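Local coordinates for protein thioredoxin (TrxA-1) (Sulfolobus solfataricus, PDB 3TCO) that probably reduces protein disulfides as a thioredoxin, through a redox-active cysteine pair of the CxxC type at the start of a helix, at residues E11-F14 / D15-R19; V46-K49 / Y50-K53; D62-Q65 / K66-D69. All coordinates share one frame; numbering follows the deposited sequence.

Interaction 1: residues E11-F14 / D15-R19; sequences EENF and DEVIR
Val17 N and Ile18 N donate to Asn13 O and Phe14 O, at 3.1 Å and 3.2 Å respectively, both bonds nearly straight, and so form the first i to i+4 steps of helix 14-20. Asn13 holds the N-cap position, yet its amide serves the preceding loop: OD1 accepts from Thr10 N and ND2 donates to Val8 O. Two N-H groups of the first turn bond to water: one water bridges Glu11 O and Asp15 N, another Glu12 O and Glu16 N. Glu16 folds back over the cap, its CG set between the backbone N and the carbonyl carbon (chi1 71°), which brings OE2 to 3.4 Å from Asn13 CB. Its carboxylate lies 4.3 Å from that of Glu12 (OE2 to OE2), and a water lies 2.6 Å from each OE2, an arrangement that probably eases the like charges. On the inner side, Ile18 CG1 sits over one face of the Phe14 ring near its rim, 4.1 Å from CE2, while Asp15 OD1 meets the ring edge at CD2 (3.5 Å). Phe14 and Ile18 continue onto Val26 and Val24 of strand 23-29. This is the hydrated N-terminus of an amphipathic helix packed on the sheet of the thioredoxin fold.

Interaction 2: residues V46-K49 / Y50-K53; sequences VAEK and YKGK
Backbone hydrogen bonds close the C-terminal end of helix 34-49. Tyr50 N donates to Val46 O at 3.1 Å, the last regular helical step, and has a second, weak bond to Ala47 O; Lys51 N then turns to Glu48 O, also at 3.1 Å, approaching from well above the carbonyl plane as the winding tightens. A further turn follows from Lys53 N to Tyr50 O, with Gly52 at positive phi. One water joins the last helical carbonyl, Lys49 O, to Lys51 O in the loop, donating to the latter at 2.8 Å. Apolar contact is made by Tyr50, whose ring runs alongside Val46: CD1 lies 3.8 Å from Val46 CG1, and Val46 O approaches the ring edge at 3.4 Å from CD1. Both side chains pack on Phe56 of strand 55-60 and on helix 97-107. Charged groups flank this patch. Lys51, fully extended, lies beside Glu48, but Lys51 NZ and Glu48 OE2 remain 5.1 Å apart. The lysine charges are instead spent on salt bridges, Lys51 with Glu3 and Lys49 with Glu101, tying the helix end to the N-terminal residues and to helix 97-107, while Tyr50 seals it against Phe56.

Interaction 3: residues D62-Q65 / K66-D69; sequences DENQ and KIAD
The short helix 65-70, which follows strand 55-60 in the thioredoxin fold, starts here, with Asn64 at its N-cap position. Two backbone bonds make its first turn: Ala68 N donates to Asn64 O at 3.0 Å, almost linearly (172° at the hydrogen), and Asp69 N donates to Gln65 O at 2.8 Å. The Ala68 methyl rests against the same two carbonyls, its CB 3.6 Å from Gln65 O. Asn64 does not cap with its own amide. Its ND2 reaches back to Asn60 O at the end of strand 55-60, which fixes the buried side chain across the turn, while OD1 faces the Ile67 side chain, 4.2 Å from CD1. Asn60 also serves the loop through OD1, which accepts weak bonds from the backbone N of Asp62 and of Glu63, so that strand end, turn and helix start are joined through two asparagines. Within the fold this segment leads from strand 55-60, next to the central strand of the sheet, into a helix packed beside it, and Ile67 continues the link by packing on Leu59. Ahead of the cap, Asp62 accepts through OD2 from Trp32 NE1; Trp32 directly precedes Cys33 of the Cys33-Cys36 disulfide, so the loop touches the surroundings of the redox centre. On the outer side, Asp69 folds back over the helix start: with CG anti to the carbonyl carbon (chi1 -69°), OD2 comes to 3.1 Å from Gln65 O. Both atoms are acceptors, so the approach is not a bond, and Gln65 O is instead engaged by Asp69 N. Lys66 packs beside Glu11.

Interactions 1 and 3 both start a helix after an asparagine at the N-cap position whose amide is bonded to the preceding chain, and they touch: Phe14 CE1 meets Ile67 CG2 at 4.0 Å. Bound water bridges the helix start in interaction 1, whereas in interaction 3 the N-cap residue Asn64 is bonded back to Asn60. Interaction 2 is a helix end, lying on the other side of the chain's centre from interaction 3. All three are partly buried: hydrophobic residues face the interior, Phe14 and Ile18 reaching strand 23-29, while Val46, Tyr50 and Ile67 reach strand 55-60. Glu12 and Glu16 crowd the exposed side of interaction 1; in interaction 2 lysines predominate and pair with outside glutamates.

Interaction 1: residues E11-F14 / D15-R19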
ATOM      1  N   GLU A  11      13.806   0.500   0.406  1.00 17.65           N
ATOM      2  CA  GLU A  11      14.559  -0.301  -0.548  1.00 19.87           C
ATOM      3  C   GLU A  11      15.133  -1.523   0.158  1.00 18.61           C
ATOM      4  O   GLU A  11      15.428  -2.535  -0.473  1.00 18.30           O
ATOM      5  CB  GLU A  11      15.697   0.531  -1.150  1.00 24.42           C
ATOM      6  CG  GLU A  11      15.620   0.709  -2.656  1.00 33.71           C
ATOM      7  CD  GLU A  11      16.083   2.097  -3.093  1.00 38.27           C
ATOM      8  OE1 GLU A  11      17.098   2.592  -2.545  1.00 40.72           O
ATOM      9  OE2 GLU A  11      15.437   2.689  -3.986  1.00 39.36           O
ATOM     10  N   GLU A  12      15.283  -1.435   1.475  1.00 16.83           N
ATOM     11  CA  GLU A  12      15.837  -2.550   2.236  1.00 18.50           C
ATOM     12  C   GLU A  12      14.953  -3.801   2.248  1.00 17.98           C
ATOM     13  O   GLU A  12      15.470  -4.913   2.205  1.00 18.63           O
ATOM     14  CB  GLU A  12      16.146  -2.101   3.668  1.00 20.39           C
ATOM     15  CG  GLU A  12      17.172  -2.951   4.398  1.00 25.47           C
ATOM     16  CD  GLU A  12      16.620  -4.295   4.841  1.00 27.01           C
ATOM     17  OE1 GLU A  12      15.500  -4.303   5.387  1.00 24.33           O
ATOM     18  OE2 GLU A  12      17.309  -5.328   4.656  1.00 28.82           O
ATOM     19  N   ASN A  13      13.629  -3.644   2.276  1.00 16.29           N
ATOM     20  CA  ASN A  13      12.758  -4.836   2.312  1.00 16.47           C
ATOM     21  C   ASN A  13      11.655  -4.894   1.265  1.00 16.40           C
ATOM     22  O   ASN A  13      10.889  -5.861   1.217  1.00 14.52           O
ATOM     23  CB  ASN A  13      12.129  -4.980   3.712  1.00 14.86           C
ATOM     24  CG  ASN A  13      11.218  -3.815   4.079  1.00 17.84           C
ATOM     25  OD1 ASN A  13      11.295  -2.738   3.483  1.00 15.43           O
ATOM     26  ND2 ASN A  13      10.353  -4.027   5.079  1.00 17.70           N
ATOM     27  N   PHE A  14      11.580  -3.880   0.405  1.00 17.07           N
ATOM     28  CA  PHE A  14      10.517  -3.840  -0.595  1.00 17.11           C
ATOM     29  C   PHE A  14      10.366  -5.103  -1.431  1.00 17.93           C
ATOM     30  O   PHE A  14       9.289  -5.710  -1.465  1.00 17.58           O
ATOM     31  CB  PHE A  14      10.712  -2.660  -1.542  1.00 16.96           C
ATOM     32  CG  PHE A  14       9.523  -2.384  -2.417  1.00 17.25           C
ATOM     33  CD1 PHE A  14       8.481  -1.578  -1.962  1.00 15.65           C
ATOM     34  CD2 PHE A  14       9.447  -2.916  -3.704  1.00 18.15           C
ATOM     35  CE1 PHE A  14       7.387  -1.298  -2.771  1.00 16.85           C
ATOM     36  CE2 PHE A  14       8.354  -2.644  -4.523  1.00 18.39           C
ATOM     37  CZ  PHE A  14       7.320  -1.829  -4.053  1.00 19.28           C
ATOM     38  N   ASP A  15      11.435  -5.486  -2.117  1.00 17.57           N
ATOM     39  CA  ASP A  15      11.385  -6.656  -2.975  1.00 18.38           C
ATOM     40  C   ASP A  15      11.098  -7.970  -2.257  1.00 17.44           C
ATOM     41  O   ASP A  15      10.224  -8.718  -2.691  1.00 16.08           O
ATOM     42  CB  ASP A  15      12.675  -6.784  -3.797  1.00 20.46           C
ATOM     43  CG  ASP A  15      12.776  -5.731  -4.882  1.00 25.74           C
ATOM     44  OD1 ASP A  15      11.753  -5.062  -5.158  1.00 26.15           O
ATOM     45  OD2 ASP A  15      13.873  -5.575  -5.463  1.00 26.85           O
ATOM     46  N   GLU A  16      11.799  -8.249  -1.160  1.00 16.67           N
ATOM     47  CA  GLU A  16      11.569  -9.515  -0.462  1.00 18.50           C
ATOM     48  C   GLU A  16      10.136  -9.642   0.046  1.00 17.21           C
ATOM     49  O   GLU A  16       9.569 -10.734   0.034  1.00 17.37           O
ATOM     50  CB  GLU A  16      12.557  -9.705   0.697  1.00 18.96           C
ATOM     51  CG  GLU A  16      12.365  -8.809   1.905  1.00 19.79           C
ATOM     52  CD  GLU A  16      13.580  -8.822   2.826  1.00 23.44           C
ATOM     53  OE1 GLU A  16      14.061  -9.918   3.177  1.00 26.55           O
ATOM     54  OE2 GLU A  16      14.054  -7.736   3.208  1.00 25.34           O
ATOM     55  N   VAL A  17       9.551  -8.538   0.492  1.00 15.62           N
ATOM     56  CA  VAL A  17       8.166  -8.571   0.984  1.00 14.17           C
ATOM     57  C   VAL A  17       7.198  -8.883  -0.169  1.00 15.52           C
ATOM     58  O   VAL A  17       6.309  -9.735  -0.045  1.00 12.98           O
ATOM     59  CB  VAL A  17       7.798  -7.214   1.659  1.00 14.98           C
ATOM     60  CG1 VAL A  17       6.287  -7.147   1.947  1.00 14.53           C
ATOM     61  CG2 VAL A  17       8.605  -7.055   2.964  1.00 13.41           C
ATOM     62  N   ILE A  18       7.373  -8.207  -1.303  1.00 14.72           N
ATOM     63  CA  ILE A  18       6.500  -8.438  -2.450  1.00 16.15           C
ATOM     64  C   ILE A  18       6.648  -9.835  -3.046  1.00 17.26           C
ATOM     65  O   ILE A  18       5.661 -10.446  -3.454  1.00 17.40           O
ATOM     66  CB  ILE A  18       6.765  -7.422  -3.591  1.00 17.51           C
ATOM     67  CG1 ILE A  18       6.391  -6.008  -3.141  1.00 20.15           C
ATOM     68  CG2 ILE A  18       5.956  -7.802  -4.818  1.00 19.20           C
ATOM     69  CD1 ILE A  18       4.958  -5.879  -2.744  1.00 25.97           C
ATOM     70  N   ARG A  19       7.882 -10.327  -3.110  1.00 18.47           N
ATOM     71  CA  ARG A  19       8.158 -11.650  -3.679  1.00 21.06           C
ATOM     72  C   ARG A  19       7.736 -12.817  -2.816  1.00 19.38           C
ATOM     73  O   ARG A  19       7.364 -13.870  -3.329  1.00 20.91           O
ATOM     74  CB  ARG A  19       9.656 -11.822  -3.961  1.00 24.07           C
ATOM     75  CG  ARG A  19      10.133 -11.322  -5.318  1.00 33.32           C
ATOM     76  CD  ARG A  19      10.397  -9.819  -5.338  1.00 38.28           C
ATOM     77  NE  ARG A  19      11.355  -9.476  -6.387  1.00 42.65           N
ATOM     78  CZ  ARG A  19      12.606  -9.928  -6.423  1.00 44.30           C
ATOM     79  NH1 ARG A  19      13.049 -10.737  -5.471  1.00 46.36           N
ATOM     80  NH2 ARG A  19      13.418  -9.578  -7.409  1.00 45.57           N
TER
HETATM   81  O   HOH W   1      14.128  -4.146  -2.033  1.00 18.29           O
HETATM   82  O   HOH W   2      16.547  -7.649   3.783  1.00 20.44           O
HETATM   83  O   HOH W   3      14.231  -6.552  -0.308  1.00 21.08           O

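Interaction 2: residues V46-K49 / Y50-K53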
ATOM      1  N   VAL A  46      -8.559  -1.421   7.394  1.00 15.73           N
ATOM      2  CA  VAL A  46      -8.672  -2.592   6.539  1.00 16.12           C
ATOM      3  C   VAL A  46      -7.498  -3.542   6.781  1.00 16.00           C
ATOM      4  O   VAL A  46      -7.677  -4.765   6.801  1.00 15.06           O
ATOM      5  CB  VAL A  46      -8.761  -2.191   5.047  1.00 16.16           C
ATOM      6  CG1 VAL A  46      -8.813  -3.445   4.153  1.00 15.10           C
ATOM      7  CG2 VAL A  46     -10.041  -1.360   4.829  1.00 17.56           C
ATOM      8  N   ALA A  47      -6.308  -2.989   6.995  1.00 14.99           N
ATOM      9  CA  ALA A  47      -5.137  -3.824   7.253  1.00 15.16           C
ATOM     10  C   ALA A  47      -5.374  -4.677   8.507  1.00 15.39           C
ATOM     11  O   ALA A  47      -4.954  -5.837   8.573  1.00 14.36           O
ATOM     12  CB  ALA A  47      -3.886  -2.962   7.434  1.00 15.60           C
ATOM     13  N   GLU A  48      -6.043  -4.094   9.498  1.00 15.97           N
ATOM     14  CA  GLU A  48      -6.343  -4.812  10.731  1.00 18.39           C
ATOM     15  C   GLU A  48      -7.357  -5.928  10.435  1.00 18.50           C
ATOM     16  O   GLU A  48      -7.236  -7.045  10.944  1.00 19.13           O
ATOM     17  CB  GLU A  48      -6.907  -3.832  11.766  1.00 20.60           C
ATOM     18  CG  GLU A  48      -7.393  -4.461  13.064  1.00 24.16           C
ATOM     19  CD  GLU A  48      -6.328  -5.261  13.795  1.00 28.25           C
ATOM     20  OE1 GLU A  48      -5.130  -4.920  13.707  1.00 29.36           O
ATOM     21  OE2 GLU A  48      -6.699  -6.231  14.484  1.00 32.29           O
ATOM     22  N   LYS A  49      -8.355  -5.633   9.611  1.00 18.33           N
ATOM     23  CA  LYS A  49      -9.355  -6.641   9.273  1.00 18.43           C
ATOM     24  C   LYS A  49      -8.712  -7.862   8.633  1.00 19.08           C
ATOM     25  O   LYS A  49      -9.178  -8.991   8.834  1.00 18.80           O
ATOM     26  CB  LYS A  49     -10.402  -6.083   8.309  1.00 22.13           C
ATOM     27  CG  LYS A  49     -11.324  -5.017   8.887  1.00 25.14           C
ATOM     28  CD  LYS A  49     -12.486  -4.745   7.928  1.00 28.08           C
ATOM     29  CE  LYS A  49     -13.432  -3.692   8.487  1.00 30.29           C
ATOM     30  NZ  LYS A  49     -14.642  -3.509   7.619  1.00 32.03           N
ATOM     31  N   TYR A  50      -7.655  -7.647   7.849  1.00 16.48           N
ATOM     32  CA  TYR A  50      -6.965  -8.749   7.183  1.00 15.49           C
ATOM     33  C   TYR A  50      -5.619  -9.067   7.823  1.00 16.14           C
ATOM     34  O   TYR A  50      -4.688  -9.526   7.159  1.00 15.20           O
ATOM     35  CB  TYR A  50      -6.765  -8.438   5.696  1.00 14.95           C
ATOM     36  CG  TYR A  50      -8.060  -8.416   4.923  1.00 15.08           C
ATOM     37  CD1 TYR A  50      -8.770  -7.231   4.740  1.00 17.11           C
ATOM     38  CD2 TYR A  50      -8.604  -9.596   4.407  1.00 17.43           C
ATOM     39  CE1 TYR A  50      -9.994  -7.218   4.064  1.00 16.60           C
ATOM     40  CE2 TYR A  50      -9.831  -9.591   3.735  1.00 18.57           C
ATOM     41  CZ  TYR A  50     -10.516  -8.396   3.572  1.00 19.96           C
ATOM     42  OH  TYR A  50     -11.735  -8.373   2.928  1.00 23.73           O
ATOM     43  N   LYS A  51      -5.515  -8.819   9.120  1.00 17.44           N
ATOM     44  CA  LYS A  51      -4.278  -9.104   9.843  1.00 16.74           C
ATOM     45  C   LYS A  51      -3.858 -10.562   9.615  1.00 18.52           C
ATOM     46  O   LYS A  51      -4.682 -11.469   9.705  1.00 18.12           O
ATOM     47  CB  LYS A  51      -4.488  -8.843  11.340  1.00 18.39           C
ATOM     48  CG  LYS A  51      -3.275  -9.127  12.202  1.00 15.92           C
ATOM     49  CD  LYS A  51      -3.561  -8.838  13.668  1.00 16.90           C
ATOM     50  CE  LYS A  51      -2.341  -9.176  14.525  1.00 16.89           C
ATOM     51  NZ  LYS A  51      -2.519  -8.670  15.927  1.00 17.33           N
ATOM     52  N   GLY A  52      -2.585 -10.769   9.282  1.00 17.87           N
ATOM     53  CA  GLY A  52      -2.077 -12.107   9.042  1.00 17.74           C
ATOM     54  C   GLY A  52      -2.373 -12.707   7.681  1.00 16.96           C
ATOM     55  O   GLY A  52      -1.812 -13.747   7.330  1.00 16.92           O
ATOM     56  N   LYS A  53      -3.216 -12.051   6.890  1.00 15.32           N
ATOM     57  CA  LYS A  53      -3.599 -12.594   5.590  1.00 16.32           C
ATOM     58  C   LYS A  53      -2.984 -11.915   4.369  1.00 14.39           C
ATOM     59  O   LYS A  53      -2.837 -12.540   3.318  1.00 14.46           O
ATOM     60  CB  LYS A  53      -5.128 -12.594   5.472  1.00 16.57           C
ATOM     61  CG  LYS A  53      -5.821 -13.356   6.607  1.00 22.43           C
ATOM     62  CD  LYS A  53      -7.326 -13.480   6.367  1.00 25.94           C
ATOM     63  CE  LYS A  53      -7.977 -14.411   7.390  1.00 27.25           C
ATOM     64  NZ  LYS A  53      -7.869 -13.902   8.795  1.00 30.15           N
TER
HETATM   65  O   HOH W   4      -7.467 -11.653   9.601  1.00 32.07           O

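Interaction 3: residues D62-Q65 / K66-D69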
ATOM      1  N   ASP A  62       8.842  10.574   0.096  1.00 18.38           N
ATOM      2  CA  ASP A  62      10.008  11.457   0.199  1.00 19.67           C
ATOM      3  C   ASP A  62      11.274  10.729   0.626  1.00 19.94           C
ATOM      4  O   ASP A  62      12.376  11.204   0.357  1.00 19.89           O
ATOM      5  CB  ASP A  62       9.737  12.632   1.136  1.00 20.92           C
ATOM      6  CG  ASP A  62       8.701  13.570   0.583  1.00 21.04           C
ATOM      7  OD1 ASP A  62       8.609  13.660  -0.663  1.00 21.49           O
ATOM      8  OD2 ASP A  62       7.990  14.216   1.384  1.00 25.87           O
ATOM      9  N   GLU A  63      11.133   9.585   1.286  1.00 20.68           N
ATOM     10  CA  GLU A  63      12.316   8.813   1.680  1.00 22.83           C
ATOM     11  C   GLU A  63      12.587   7.636   0.744  1.00 22.54           C
ATOM     12  O   GLU A  63      13.568   6.915   0.923  1.00 23.66           O
ATOM     13  CB  GLU A  63      12.187   8.286   3.113  1.00 26.62           C
ATOM     14  CG  GLU A  63      10.870   8.571   3.781  1.00 33.54           C
ATOM     15  CD  GLU A  63      10.905   8.268   5.270  1.00 35.95           C
ATOM     16  OE1 GLU A  63      11.853   8.725   5.947  1.00 38.66           O
ATOM     17  OE2 GLU A  63       9.979   7.590   5.764  1.00 37.39           O
ATOM     18  N   ASN A  64      11.732   7.453  -0.258  1.00 21.16           N
ATOM     19  CA  ASN A  64      11.869   6.352  -1.213  1.00 22.40           C
ATOM     20  C   ASN A  64      11.605   6.841  -2.633  1.00 22.97           C
ATOM     21  O   ASN A  64      10.802   6.258  -3.359  1.00 18.85           O
ATOM     22  CB  ASN A  64      10.871   5.238  -0.869  1.00 22.38           C
ATOM     23  CG  ASN A  64      11.146   4.613   0.481  1.00 26.10           C
ATOM     24  OD1 ASN A  64      12.114   3.871   0.642  1.00 27.44           O
ATOM     25  ND2 ASN A  64      10.310   4.930   1.466  1.00 24.61           N
ATOM     26  N   GLN A  65      12.293   7.909  -3.028  1.00 23.57           N
ATOM     27  CA  GLN A  65      12.085   8.482  -4.347  1.00 26.15           C
ATOM     28  C   GLN A  65      12.281   7.509  -5.498  1.00 25.35           C
ATOM     29  O   GLN A  65      11.469   7.459  -6.425  1.00 26.25           O
ATOM     30  CB  GLN A  65      12.975   9.714  -4.526  1.00 28.67           C
ATOM     31  CG  GLN A  65      12.589  10.849  -3.596  1.00 33.06           C
ATOM     32  CD  GLN A  65      13.455  12.088  -3.759  1.00 37.37           C
ATOM     33  OE1 GLN A  65      14.659  12.068  -3.472  1.00 39.34           O
ATOM     34  NE2 GLN A  65      12.844  13.176  -4.221  1.00 38.39           N
ATOM     35  N   LYS A  66      13.338   6.715  -5.440  1.00 25.31           N
ATOM     36  CA  LYS A  66      13.589   5.768  -6.515  1.00 25.33           C
ATOM     37  C   LYS A  66      12.465   4.745  -6.681  1.00 23.29           C
ATOM     38  O   LYS A  66      12.094   4.402  -7.794  1.00 22.14           O
ATOM     39  CB  LYS A  66      14.919   5.056  -6.283  1.00 28.16           C
ATOM     40  CG  LYS A  66      16.113   5.985  -6.401  1.00 31.76           C
ATOM     41  CD  LYS A  66      17.340   5.224  -6.887  1.00 35.97           C
ATOM     42  CE  LYS A  66      18.448   6.182  -7.316  1.00 39.09           C
ATOM     43  NZ  LYS A  66      19.595   5.453  -7.938  1.00 42.39           N
ATOM     44  N   ILE A  67      11.919   4.253  -5.578  1.00 21.92           N
ATOM     45  CA  ILE A  67      10.835   3.277  -5.697  1.00 20.69           C
ATOM     46  C   ILE A  67       9.585   3.955  -6.260  1.00 20.37           C
ATOM     47  O   ILE A  67       8.925   3.412  -7.141  1.00 18.12           O
ATOM     48  CB  ILE A  67      10.512   2.631  -4.333  1.00 19.40           C
ATOM     49  CG1 ILE A  67      11.697   1.759  -3.893  1.00 18.92           C
ATOM     50  CG2 ILE A  67       9.215   1.811  -4.431  1.00 20.25           C
ATOM     51  CD1 ILE A  67      11.540   1.122  -2.500  1.00 16.36           C
ATOM     52  N   ALA A  68       9.267   5.140  -5.745  1.00 21.11           N
ATOM     53  CA  ALA A  68       8.105   5.873  -6.221  1.00 23.21           C
ATOM     54  C   ALA A  68       8.247   6.084  -7.723  1.00 24.31           C
ATOM     55  O   ALA A  68       7.295   5.877  -8.479  1.00 24.41           O
ATOM     56  CB  ALA A  68       7.986   7.225  -5.490  1.00 20.68           C
ATOM     57  N   ASP A  69       9.446   6.467  -8.155  1.00 27.01           N
ATOM     58  CA  ASP A  69       9.714   6.700  -9.572  1.00 28.67           C
ATOM     59  C   ASP A  69       9.568   5.408 -10.366  1.00 28.26           C
ATOM     60  O   ASP A  69       8.946   5.389 -11.427  1.00 29.15           O
ATOM     61  CB  ASP A  69      11.126   7.273  -9.780  1.00 30.88           C
ATOM     62  CG  ASP A  69      11.269   8.693  -9.261  1.00 35.56           C
ATOM     63  OD1 ASP A  69      10.266   9.439  -9.262  1.00 37.72           O
ATOM     64  OD2 ASP A  69      12.393   9.076  -8.866  1.00 37.91           O
TER